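Local coordinates for envelope polyprotein (Puumala orthohantavirus, PDB 5FXU) that probably forms, as the Gn ectodomain, part of the glycoprotein spike at the antigenic surface of the hantavirus, at residues A[29-34]-A[119-124]; A[58-63]-A[322-327]; A[278-283]-A[300-305]; A[308-313]-A[341-346]. One frame throughout, in Å; residues are numbered along the deposited sequence.

Interaction 1. Residues A[29-34]-A[119-124]; sequences VPLTQV and TACQPT. With NAG (2-acetamido-2-deoxy-beta-D-glucopyranose), chain C.
The peptide carbonyls of Val-29, Cys-121 and Thr-119 are approached by N-H groups from different directions. Cys-121 N reaches Val-29 O at 2.8 Å, nearly along the C=O axis, whereas Val-29 N returns to Cys-121 O at 2.9 Å from a position tilted 30° out of that carbonyl plane. Farther along, Leu-31 N stands above the Thr-119 carbonyl plane, 40° out of it, and bonds to Thr-119 O at 3.1 Å; the chain is already turning out of the strand. Pro-30 suits the place between, since its CA faces that of Ala-120 in a non-hydrogen-bonded pair and needs no N-H.

On the buried side, Cys-121 SG, disulfide-bonded to Cys-116, meets two aliphatic branches. Val-34 CG2 lies 3.7 Å from Cys-121 SG, and Leu-31 CD2 comes so near the same sulfur that the exact distance is doubtful. The sulfur sits beside its own backbone N (chi1 -68°), which brings it to the side chains of Leu-31 and Val-34. Toward solvent, Thr-119 OG1 accepts the N-H of the acetamide, N2 of the N-acetylglucosamine, at 2.9 Å. Thr-119 closes the sequence Asn-117, Gln-118, Thr-119, an N-glycosylation sequon whose asparagine probably carries this sugar. The arrangement is an antiparallel strand end running into a turn, set against a disulfide-closed, glycosylated beta hairpin.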
# COMPACT_ATOMS: atom_id res chain seq x y z
N VAL A 29 10.16 3.91 -15.64
CA VAL A 29 11.07 2.95 -16.24
C VAL A 29 10.21 2.18 -17.26
O VAL A 29 9.01 1.99 -17.02
CB VAL A 29 11.72 1.93 -15.25
CG1 VAL A 29 12.34 2.57 -14.03
CG2 VAL A 29 10.75 0.85 -14.80
N PRO A 30 10.81 1.69 -18.37
CA PRO A 30 10.07 0.82 -19.31
C PRO A 30 9.59 -0.49 -18.67
O PRO A 30 10.22 -0.95 -17.73
CB PRO A 30 11.10 0.53 -20.42
CG PRO A 30 12.13 1.59 -20.29
CD PRO A 30 12.19 1.92 -18.82
N LEU A 31 8.52 -1.08 -19.16
CA LEU A 31 7.96 -2.31 -18.54
C LEU A 31 8.92 -3.48 -18.52
O LEU A 31 8.97 -4.22 -17.55
CB LEU A 31 6.70 -2.82 -19.27
CG LEU A 31 5.31 -2.25 -19.06
CD1 LEU A 31 4.29 -3.28 -19.52
CD2 LEU A 31 5.01 -1.86 -17.64
N THR A 32 9.66 -3.65 -19.61
CA THR A 32 10.62 -4.76 -19.74
C THR A 32 11.66 -4.77 -18.62
O THR A 32 12.12 -5.83 -18.22
CB THR A 32 11.33 -4.77 -21.11
OG1 THR A 32 11.91 -3.49 -21.36
CG2 THR A 32 10.34 -5.08 -22.24
N GLN A 33 11.98 -3.59 -18.10
CA GLN A 33 12.90 -3.47 -16.97
C GLN A 33 12.32 -3.77 -15.60
O GLN A 33 13.09 -3.96 -14.65
CB GLN A 33 13.56 -2.10 -16.98
CG GLN A 33 14.51 -1.92 -18.15
CD GLN A 33 15.14 -0.55 -18.19
OE1 GLN A 33 15.27 0.14 -17.17
NE2 GLN A 33 15.56 -0.14 -19.40
N VAL A 34 11.00 -3.84 -15.48
CA VAL A 34 10.33 -3.98 -14.18
C VAL A 34 10.60 -5.34 -13.56
O VAL A 34 10.83 -5.44 -12.35
CB VAL A 34 8.81 -3.76 -14.31
CG1 VAL A 34 8.07 -4.05 -13.02
CG2 VAL A 34 8.52 -2.32 -14.73
N THR A 119 3.18 1.11 -21.16
CA THR A 119 4.59 1.06 -21.58
C THR A 119 5.60 1.36 -20.48
O THR A 119 6.75 0.97 -20.60
CB THR A 119 4.83 2.04 -22.75
OG1 THR A 119 4.41 3.37 -22.40
CG2 THR A 119 4.03 1.60 -23.96
N ALA A 120 5.19 2.06 -19.42
CA ALA A 120 6.11 2.44 -18.36
C ALA A 120 5.53 2.30 -16.95
O ALA A 120 4.33 2.39 -16.77
CB ALA A 120 6.55 3.88 -18.61
N CYS A 121 6.43 2.13 -15.98
CA CYS A 121 6.09 2.05 -14.55
C CYS A 121 6.88 3.02 -13.68
O CYS A 121 8.08 3.15 -13.82
CB CYS A 121 6.37 0.64 -14.01
SG CYS A 121 5.24 -0.59 -14.69
N GLN A 122 6.20 3.67 -12.74
CA GLN A 122 6.84 4.44 -11.69
C GLN A 122 6.83 3.61 -10.41
O GLN A 122 5.77 3.42 -9.81
CB GLN A 122 6.11 5.76 -11.51
CG GLN A 122 6.24 6.67 -12.73
CD GLN A 122 5.70 8.06 -12.49
OE1 GLN A 122 4.75 8.47 -13.14
NE2 GLN A 122 6.32 8.81 -11.59
N PRO A 123 7.99 3.10 -9.98
CA PRO A 123 8.02 2.47 -8.67
C PRO A 123 7.89 3.50 -7.53
O PRO A 123 8.40 4.61 -7.65
CB PRO A 123 9.41 1.82 -8.60
CG PRO A 123 10.01 1.94 -9.96
CD PRO A 123 9.32 3.13 -10.58
N THR A 124 7.17 3.13 -6.47
CA THR A 124 7.09 3.92 -5.28
C THR A 124 7.79 3.06 -4.25
O THR A 124 7.38 1.93 -3.98
CB THR A 124 5.63 4.23 -4.85
OG1 THR A 124 5.02 5.16 -5.76
CG2 THR A 124 5.59 4.88 -3.48
C1 NAG C . 3.42 6.07 -20.11
C2 NAG C . 3.01 6.64 -21.46
C3 NAG C . 4.21 7.29 -22.14
C4 NAG C . 5.06 8.19 -21.23
C5 NAG C . 5.22 7.62 -19.81
C6 NAG C . 5.74 8.60 -18.77
C7 NAG C . 1.31 5.59 -22.90
C8 NAG C . 1.04 4.40 -23.75
N2 NAG C . 2.53 5.59 -22.34
O3 NAG C . 3.72 8.03 -23.26
O4 NAG C . 6.33 8.23 -21.90
O5 NAG C . 3.95 7.14 -19.34
O6 NAG C . 4.69 9.47 -18.35
O7 NAG C . 0.47 6.47 -22.74

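Interaction 2. Residues A[58-63]-A[322-327]; sequences TKWTWE and IWAPGI
Thr-58 and Lys-59 run parallel to Ile-322 and Trp-323, with Trp-323 N donating to Thr-58 O at 3.0 Å and Trp-60 N to Trp-323 O at 2.9 Å, before 324-327 bends away in a type II turn. Pro-325 and Gly-326 fill the two central positions of that turn: proline has the phi the first needs, and glycine tolerates the positive phi of the second.

The turn brings Ile-327 back across the Trp-60 indole. Its CD1 stands over one face, 3.7 Å from the centroid of the six-membered ring and only 13° off the normal, a CH-pi contact, while its other branch, CG2, meets Trp-60 CZ3 at 3.7 Å. Trp-60 CG lies anti to the backbone N (chi1 179°), which carries the ring to Ile-327. On the other sheet face, the extended methylenes of Lys-59 run alongside the Trp-323 indole, CG being 3.8 Å from Trp-323 CE3; a lysine can thus lie beside an aromatic ring and still send its amine outward, where NZ has a long, weak ion pair with Glu-35.

Beyond the paired residues, a water joins the two backbones, accepting from Trp-62 N at 2.8 Å and donating to Pro-325 O at 2.7 Å. Gly-326 O lies at the edge of the Trp-62 indole, near its plane, and takes a weak, bent bond from Trp-62 NE1 at 2.9 Å. The chemistry is thus mainly apolar and aromatic, with water linking Trp-62 N to Pro-325 O and with Phe-301 N as a further, probable partner of Gly-326 O.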
# COMPACT_ATOMS: atom_id res chain seq x y z
N THR A 58 -0.38 -12.43 -11.73
CA THR A 58 -0.97 -12.49 -13.03
C THR A 58 -0.78 -11.13 -13.65
O THR A 58 -1.25 -10.16 -13.11
CB THR A 58 -2.45 -12.82 -12.93
OG1 THR A 58 -2.55 -14.18 -12.52
CG2 THR A 58 -3.15 -12.63 -14.30
N LYS A 59 -0.08 -11.07 -14.76
CA LYS A 59 0.04 -9.83 -15.53
C LYS A 59 -1.10 -9.69 -16.52
O LYS A 59 -1.28 -10.54 -17.35
CB LYS A 59 1.35 -9.84 -16.28
CG LYS A 59 1.63 -8.58 -17.05
CD LYS A 59 2.91 -8.76 -17.81
CE LYS A 59 3.18 -7.55 -18.65
NZ LYS A 59 4.47 -7.73 -19.37
N TRP A 60 -1.84 -8.59 -16.45
CA TRP A 60 -3.01 -8.34 -17.23
C TRP A 60 -2.80 -7.02 -17.98
O TRP A 60 -2.59 -5.99 -17.36
CB TRP A 60 -4.23 -8.23 -16.29
CG TRP A 60 -5.53 -7.96 -16.99
CD1 TRP A 60 -5.91 -8.41 -18.23
CD2 TRP A 60 -6.63 -7.19 -16.48
NE1 TRP A 60 -7.15 -7.94 -18.55
CE2 TRP A 60 -7.63 -7.19 -17.49
CE3 TRP A 60 -6.87 -6.50 -15.30
CZ2 TRP A 60 -8.87 -6.53 -17.33
CZ3 TRP A 60 -8.07 -5.84 -15.15
CH2 TRP A 60 -9.06 -5.87 -16.16
N THR A 61 -2.86 -7.08 -19.31
CA THR A 61 -2.48 -5.95 -20.19
C THR A 61 -3.54 -5.73 -21.28
O THR A 61 -4.29 -6.63 -21.59
CB THR A 61 -1.12 -6.24 -20.88
OG1 THR A 61 -1.16 -7.51 -21.53
CG2 THR A 61 -0.03 -6.28 -19.88
N TRP A 62 -3.60 -4.54 -21.86
CA TRP A 62 -4.54 -4.27 -22.95
C TRP A 62 -3.82 -3.71 -24.18
O TRP A 62 -2.79 -3.06 -24.02
CB TRP A 62 -5.64 -3.33 -22.47
CG TRP A 62 -5.29 -1.86 -22.36
CD1 TRP A 62 -4.83 -1.21 -21.26
CD2 TRP A 62 -5.45 -0.86 -23.38
NE1 TRP A 62 -4.65 0.11 -21.54
CE2 TRP A 62 -5.04 0.36 -22.82
CE3 TRP A 62 -5.87 -0.90 -24.71
CZ2 TRP A 62 -5.03 1.56 -23.56
CZ3 TRP A 62 -5.89 0.30 -25.44
CH2 TRP A 62 -5.48 1.51 -24.86
N GLU A 63 -4.39 -3.97 -25.37
CA GLU A 63 -3.94 -3.42 -26.65
C GLU A 63 -5.14 -2.92 -27.43
O GLU A 63 -6.20 -3.50 -27.36
CB GLU A 63 -3.23 -4.49 -27.49
CG GLU A 63 -2.06 -5.15 -26.79
CD GLU A 63 -1.17 -6.03 -27.69
OE1 GLU A 63 -1.65 -6.61 -28.70
OE2 GLU A 63 0.04 -6.15 -27.35
N ILE A 322 -2.49 -9.48 -8.85
CA ILE A 322 -2.62 -8.92 -10.18
C ILE A 322 -1.74 -7.71 -10.36
O ILE A 322 -1.64 -6.89 -9.49
CB ILE A 322 -4.09 -8.53 -10.47
CG1 ILE A 322 -4.92 -9.80 -10.57
CG2 ILE A 322 -4.23 -7.81 -11.82
CD1 ILE A 322 -6.10 -9.73 -9.68
N TRP A 323 -1.07 -7.67 -11.50
CA TRP A 323 -0.36 -6.52 -11.96
C TRP A 323 -1.00 -6.12 -13.30
O TRP A 323 -0.94 -6.88 -14.26
CB TRP A 323 1.11 -6.88 -12.15
CG TRP A 323 1.93 -5.78 -12.72
CD1 TRP A 323 1.82 -4.47 -12.46
CD2 TRP A 323 3.01 -5.92 -13.63
NE1 TRP A 323 2.75 -3.78 -13.16
CE2 TRP A 323 3.50 -4.66 -13.89
CE3 TRP A 323 3.63 -7.02 -14.23
CZ2 TRP A 323 4.57 -4.43 -14.74
CZ3 TRP A 323 4.69 -6.81 -15.07
CH2 TRP A 323 5.16 -5.51 -15.32
N ALA A 324 -1.59 -4.92 -13.36
CA ALA A 324 -2.38 -4.52 -14.51
C ALA A 324 -1.95 -3.18 -15.08
O ALA A 324 -2.58 -2.16 -14.86
CB ALA A 324 -3.85 -4.50 -14.13
N PRO A 325 -0.85 -3.19 -15.83
CA PRO A 325 -0.35 -1.92 -16.35
C PRO A 325 -1.27 -1.38 -17.41
O PRO A 325 -1.73 -2.13 -18.27
CB PRO A 325 1.00 -2.27 -16.93
CG PRO A 325 1.10 -3.75 -16.98
CD PRO A 325 0.12 -4.29 -15.99
N GLY A 326 -1.57 -0.09 -17.30
CA GLY A 326 -2.49 0.58 -18.21
C GLY A 326 -3.96 0.33 -17.91
O GLY A 326 -4.81 0.71 -18.69
N ILE A 327 -4.27 -0.29 -16.78
CA ILE A 327 -5.66 -0.57 -16.39
C ILE A 327 -5.88 -0.19 -14.92
O ILE A 327 -5.14 -0.64 -14.06
CB ILE A 327 -6.00 -2.06 -16.53
CG1 ILE A 327 -5.73 -2.53 -17.96
CG2 ILE A 327 -7.46 -2.31 -16.13
CD1 ILE A 327 -5.86 -4.03 -18.17
O HOH W 1 -1.45 -3.06 -20.83

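Interaction 3. Residues A[278-283]-A[300-305]; sequences RIIGKV and AFSGNP. With NAG (2-acetamido-2-deoxy-beta-D-glucopyranose), chain C.
Two torsions fold Ile-280 over the opposite strand: with CG1 beside the backbone N (chi1 -49°) and a second bend at chi2 (-63°), its CD1 ends 3.7 Å from Ser-302 OG. The backbone of Ile-280 is itself kinked, its psi of -47° being helical where a strand would be extended, and this makes the classic beta bulge here. Ile-280 and Gly-281 together face the single residue Ala-300. Ile-280 N bonds to Ala-300 O at 3.0 Å, and Gly-281 N adds a weak bond to that same oxygen at 3.5 Å; Ala-300 N answers to Gly-281 O at 2.8 Å. Glycine fits the second bulge position because its backbone angles would press a side chain against the preceding carbonyl oxygen.

Away from the bulge the ladder is regular. Arg-278 N donates to Ser-302 O at 2.8 Å, and Ser-302 N returns to Arg-278 O at 2.9 Å. The long arginine chain passes the small serine and leads outward, as its charge would prefer at an exposed position. At the other end Val-283 CG1 meets the methyl of Ala-300, CB, at 3.9 Å; the small methyl lets the branched valine come close. Past the strand, Gly-303 N donates to the acetamide O7 of the N-acetylglucosamine at 3.0 Å.

Strand 327-329 adds a third strand on the far side of 296-302, where Phe-301 bonds through the backbone to Gly-326, just ahead of it. The Val-283 and Ala-300 side of the hairpin leans on Phe-79 of strand 79-89 and on the tryptophans of strand 54-64, while Phe-301 packs on Ile-328.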
# COMPACT_ATOMS: atom_id res chain seq x y z
N ARG A 278 -5.81 9.64 -19.39
CA ARG A 278 -6.92 9.61 -20.36
C ARG A 278 -7.62 8.25 -20.34
O ARG A 278 -7.03 7.23 -20.67
CB ARG A 278 -6.40 9.96 -21.76
CG ARG A 278 -7.36 9.66 -22.90
CD ARG A 278 -6.94 10.26 -24.24
NE ARG A 278 -7.62 9.52 -25.33
CZ ARG A 278 -7.56 9.84 -26.63
NH1 ARG A 278 -6.87 10.89 -27.05
NH2 ARG A 278 -8.23 9.09 -27.51
N ILE A 279 -8.91 8.26 -20.00
CA ILE A 279 -9.72 7.05 -19.90
C ILE A 279 -10.23 6.63 -21.28
O ILE A 279 -10.71 7.46 -22.03
CB ILE A 279 -10.85 7.24 -18.88
CG1 ILE A 279 -10.24 7.16 -17.48
CG2 ILE A 279 -11.93 6.19 -19.04
CD1 ILE A 279 -11.10 7.74 -16.40
N ILE A 280 -10.12 5.33 -21.57
CA ILE A 280 -10.40 4.77 -22.89
C ILE A 280 -11.64 3.90 -22.85
O ILE A 280 -12.46 3.99 -23.74
CB ILE A 280 -9.22 3.90 -23.42
CG1 ILE A 280 -7.87 4.60 -23.31
CG2 ILE A 280 -9.45 3.51 -24.87
CD1 ILE A 280 -7.72 5.86 -24.14
N GLY A 281 -11.77 3.02 -21.87
CA GLY A 281 -12.98 2.22 -21.74
C GLY A 281 -12.87 1.01 -20.85
O GLY A 281 -11.80 0.73 -20.31
N LYS A 282 -13.99 0.29 -20.73
CA LYS A 282 -14.07 -0.91 -19.88
C LYS A 282 -13.37 -2.13 -20.48
O LYS A 282 -13.53 -2.42 -21.66
CB LYS A 282 -15.52 -1.24 -19.54
CG LYS A 282 -16.14 -0.14 -18.68
CD LYS A 282 -17.66 -0.15 -18.64
CE LYS A 282 -18.20 1.26 -18.43
NZ LYS A 282 -19.53 1.25 -17.75
N VAL A 283 -12.61 -2.84 -19.65
CA VAL A 283 -11.96 -4.07 -20.06
C VAL A 283 -12.17 -5.18 -19.04
O VAL A 283 -12.37 -4.93 -17.85
CB VAL A 283 -10.45 -3.88 -20.34
CG1 VAL A 283 -10.25 -3.00 -21.57
CG2 VAL A 283 -9.73 -3.29 -19.14
N ALA A 300 -9.40 0.71 -18.85
CA ALA A 300 -8.19 0.95 -19.59
C ALA A 300 -7.96 2.45 -19.69
O ALA A 300 -8.90 3.21 -19.91
CB ALA A 300 -8.30 0.36 -20.99
N PHE A 301 -6.69 2.84 -19.57
CA PHE A 301 -6.32 4.21 -19.77
C PHE A 301 -4.98 4.32 -20.50
O PHE A 301 -4.22 3.35 -20.61
CB PHE A 301 -6.26 4.94 -18.43
CG PHE A 301 -5.08 4.55 -17.60
CD1 PHE A 301 -5.15 3.47 -16.73
CD2 PHE A 301 -3.88 5.27 -17.68
CE1 PHE A 301 -4.06 3.12 -15.93
CE2 PHE A 301 -2.80 4.91 -16.89
CZ PHE A 301 -2.89 3.84 -16.02
N SER A 302 -4.70 5.54 -20.96
CA SER A 302 -3.39 5.92 -21.46
C SER A 302 -2.97 7.23 -20.83
O SER A 302 -3.78 7.95 -20.24
CB SER A 302 -3.38 6.04 -22.99
OG SER A 302 -4.26 7.05 -23.40
N GLY A 303 -1.69 7.52 -20.96
CA GLY A 303 -1.13 8.72 -20.42
C GLY A 303 -0.40 8.39 -19.15
O GLY A 303 -0.00 7.25 -18.91
N ASN A 304 -0.27 9.40 -18.31
CA ASN A 304 0.57 9.29 -17.14
C ASN A 304 -0.06 8.37 -16.12
O ASN A 304 -1.25 8.51 -15.79
CB ASN A 304 0.94 10.65 -16.57
CG ASN A 304 1.62 11.55 -17.62
OD1 ASN A 304 0.98 12.01 -18.58
ND2 ASN A 304 2.92 11.76 -17.47
N PRO A 305 0.70 7.37 -15.67
CA PRO A 305 0.18 6.50 -14.62
C PRO A 305 -0.17 7.34 -13.41
O PRO A 305 0.52 8.31 -13.12
CB PRO A 305 1.35 5.57 -14.34
CG PRO A 305 2.56 6.30 -14.82
CD PRO A 305 2.09 7.03 -16.03
C1 NAG C . 3.42 6.07 -20.11
C2 NAG C . 3.01 6.64 -21.46
C3 NAG C . 4.21 7.29 -22.14
C4 NAG C . 5.06 8.19 -21.23
C5 NAG C . 5.22 7.62 -19.81
C6 NAG C . 5.74 8.60 -18.77
C7 NAG C . 1.31 5.59 -22.90
C8 NAG C . 1.04 4.40 -23.75
N2 NAG C . 2.53 5.59 -22.34
O3 NAG C . 3.72 8.03 -23.26
O4 NAG C . 6.33 8.23 -21.90
O5 NAG C . 3.95 7.14 -19.34
O6 NAG C . 4.69 9.47 -18.35
O7 NAG C . 0.47 6.47 -22.74

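Interaction 4. Residues A[308-313]-A[341-346]; sequences TSTGVL and LPLTWT
A short antiparallel ladder joins strand 310-313 to the beginning of strand 340-354, at the point where the latter is interrupted at Leu-343. Val-312 and Leu-341 form the hydrogen-bonded pair: Val-312 N reaches Leu-341 O at 2.9 Å and Leu-341 N reaches Val-312 O at 2.9 Å. Next comes the non-hydrogen-bonded pair of Gly-311 and Pro-342. The bare CA of Gly-311 lets Leu-341 O approach to 3.0 Å, and proline can sit there because the pair uses no N-H from it. Leu-343 N then makes only a weak bond to Thr-310 O.

The Leu-343 side chain crosses those of Thr-310 and Val-312 at about a right angle. Its CD2 presses tightly on Val-312 CG2 at 3.5 Å, while its CB lies 3.6 Å from Thr-310 OG1. Where the strands part, one water bridges the two segments, accepting from Thr-308 OG1 at 2.7 Å, donating to Thr-310 OG1 at 2.8 Å and accepting from Thr-344 N at 3.2 Å. Thr-308 and Thr-310 suit the site by supplying hydroxyls to this water; Asp-113 of strand 107-116 also binds the hydroxyls of Thr-310 and Thr-344. Strand 310-313 is thus flanked by 321-323 and 340-354, with Leu-195 of strand 185-197 against Val-312 and Leu-343, and helix 208-216 against Leu-341.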
# COMPACT_ATOMS: atom_id res chain seq x y z
N THR A 308 -1.66 3.12 -8.35
CA THR A 308 -0.92 1.88 -8.36
C THR A 308 -1.63 0.87 -9.26
O THR A 308 -2.85 0.94 -9.45
CB THR A 308 -0.75 1.29 -6.92
OG1 THR A 308 -2.02 1.03 -6.33
CG2 THR A 308 0.02 2.24 -6.03
N SER A 309 -0.88 -0.09 -9.78
CA SER A 309 -1.36 -1.07 -10.73
C SER A 309 -1.34 -2.48 -10.14
O SER A 309 -1.39 -3.44 -10.88
CB SER A 309 -0.49 -1.05 -11.98
OG SER A 309 -0.26 0.27 -12.42
N THR A 310 -1.30 -2.60 -8.81
CA THR A 310 -1.23 -3.91 -8.16
C THR A 310 -2.40 -4.12 -7.18
O THR A 310 -2.86 -3.18 -6.53
CB THR A 310 0.06 -4.06 -7.37
OG1 THR A 310 0.14 -2.98 -6.44
CG2 THR A 310 1.29 -4.01 -8.29
N GLY A 311 -2.89 -5.35 -7.12
CA GLY A 311 -3.92 -5.71 -6.17
C GLY A 311 -4.15 -7.20 -6.09
O GLY A 311 -3.40 -7.98 -6.67
N VAL A 312 -5.20 -7.58 -5.38
CA VAL A 312 -5.62 -8.96 -5.22
C VAL A 312 -7.10 -9.06 -5.55
O VAL A 312 -7.86 -8.16 -5.24
CB VAL A 312 -5.41 -9.42 -3.76
CG1 VAL A 312 -5.69 -10.89 -3.56
CG2 VAL A 312 -3.97 -9.18 -3.33
N LEU A 313 -7.51 -10.15 -6.17
CA LEU A 313 -8.92 -10.46 -6.32
C LEU A 313 -9.58 -10.64 -4.98
O LEU A 313 -9.04 -11.35 -4.12
CB LEU A 313 -9.11 -11.75 -7.11
CG LEU A 313 -8.72 -11.76 -8.58
CD1 LEU A 313 -9.10 -13.09 -9.14
CD2 LEU A 313 -9.36 -10.65 -9.38
N LEU A 341 -8.71 -5.53 -4.24
CA LEU A 341 -8.16 -4.68 -3.17
C LEU A 341 -6.74 -4.32 -3.55
O LEU A 341 -5.99 -5.17 -4.04
CB LEU A 341 -8.13 -5.42 -1.83
CG LEU A 341 -9.49 -5.60 -1.14
CD1 LEU A 341 -9.39 -6.69 -0.09
CD2 LEU A 341 -9.95 -4.31 -0.51
N PRO A 342 -6.36 -3.06 -3.31
CA PRO A 342 -5.00 -2.68 -3.68
C PRO A 342 -3.97 -3.18 -2.67
O PRO A 342 -4.27 -3.31 -1.47
CB PRO A 342 -5.08 -1.16 -3.69
CG PRO A 342 -6.15 -0.83 -2.67
CD PRO A 342 -7.15 -1.93 -2.81
N LEU A 343 -2.74 -3.43 -3.16
CA LEU A 343 -1.64 -3.91 -2.32
C LEU A 343 -1.15 -2.87 -1.32
O LEU A 343 -0.81 -3.22 -0.19
CB LEU A 343 -0.45 -4.38 -3.17
CG LEU A 343 -0.62 -5.64 -3.99
CD1 LEU A 343 0.76 -6.28 -4.16
CD2 LEU A 343 -1.59 -6.65 -3.41
N THR A 344 -1.10 -1.62 -1.76
CA THR A 344 -0.80 -0.49 -0.89
C THR A 344 -1.86 0.58 -1.08
O THR A 344 -2.52 0.61 -2.11
CB THR A 344 0.57 0.14 -1.18
OG1 THR A 344 0.53 0.84 -2.43
CG2 THR A 344 1.66 -0.94 -1.20
N TRP A 345 -2.02 1.41 -0.07
CA TRP A 345 -3.05 2.45 -0.07
C TRP A 345 -2.54 3.62 0.75
O TRP A 345 -2.09 3.44 1.89
CB TRP A 345 -4.35 1.91 0.54
CG TRP A 345 -5.49 2.90 0.48
CD1 TRP A 345 -6.40 3.03 -0.52
CD2 TRP A 345 -5.83 3.89 1.46
NE1 TRP A 345 -7.29 4.04 -0.23
CE2 TRP A 345 -6.96 4.59 0.98
CE3 TRP A 345 -5.29 4.25 2.70
CZ2 TRP A 345 -7.57 5.64 1.70
CZ3 TRP A 345 -5.89 5.30 3.43
CH2 TRP A 345 -7.02 5.98 2.92
N THR A 346 -2.60 4.81 0.16
CA THR A 346 -2.15 6.03 0.77
C THR A 346 -3.33 7.00 0.77
O THR A 346 -3.97 7.24 -0.26
CB THR A 346 -0.92 6.61 0.04
OG1 THR A 346 0.15 5.65 0.05
CG2 THR A 346 -0.42 7.86 0.72
O HOH W 2 -1.40 -1.17 -4.93

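Trp-323 ties interactions 1 and 2 together: its CZ2 lies 3.9 Å from both Cys-121 SG and Leu-31 CD2, packing against the disulfide sulfur and the leucine. Interaction 2 also borders the other two. Gly-326 O is 3.0 Å from Phe-301 N, probably a hydrogen bond that joins the turn of interaction 2 to the hairpin of interaction 3. Likewise Ile-322 N lies 2.8 Å from Gly-311 O, so that strand 321-323 lies beside 310-313, which is thus shared by the two contacts. Interactions 1 and 3, with centres about 17 Å apart, hold one N-acetylglucosamine between them. Interaction 4 lies nearest the middle of the chain, its centre about 6 Å from the chain's own.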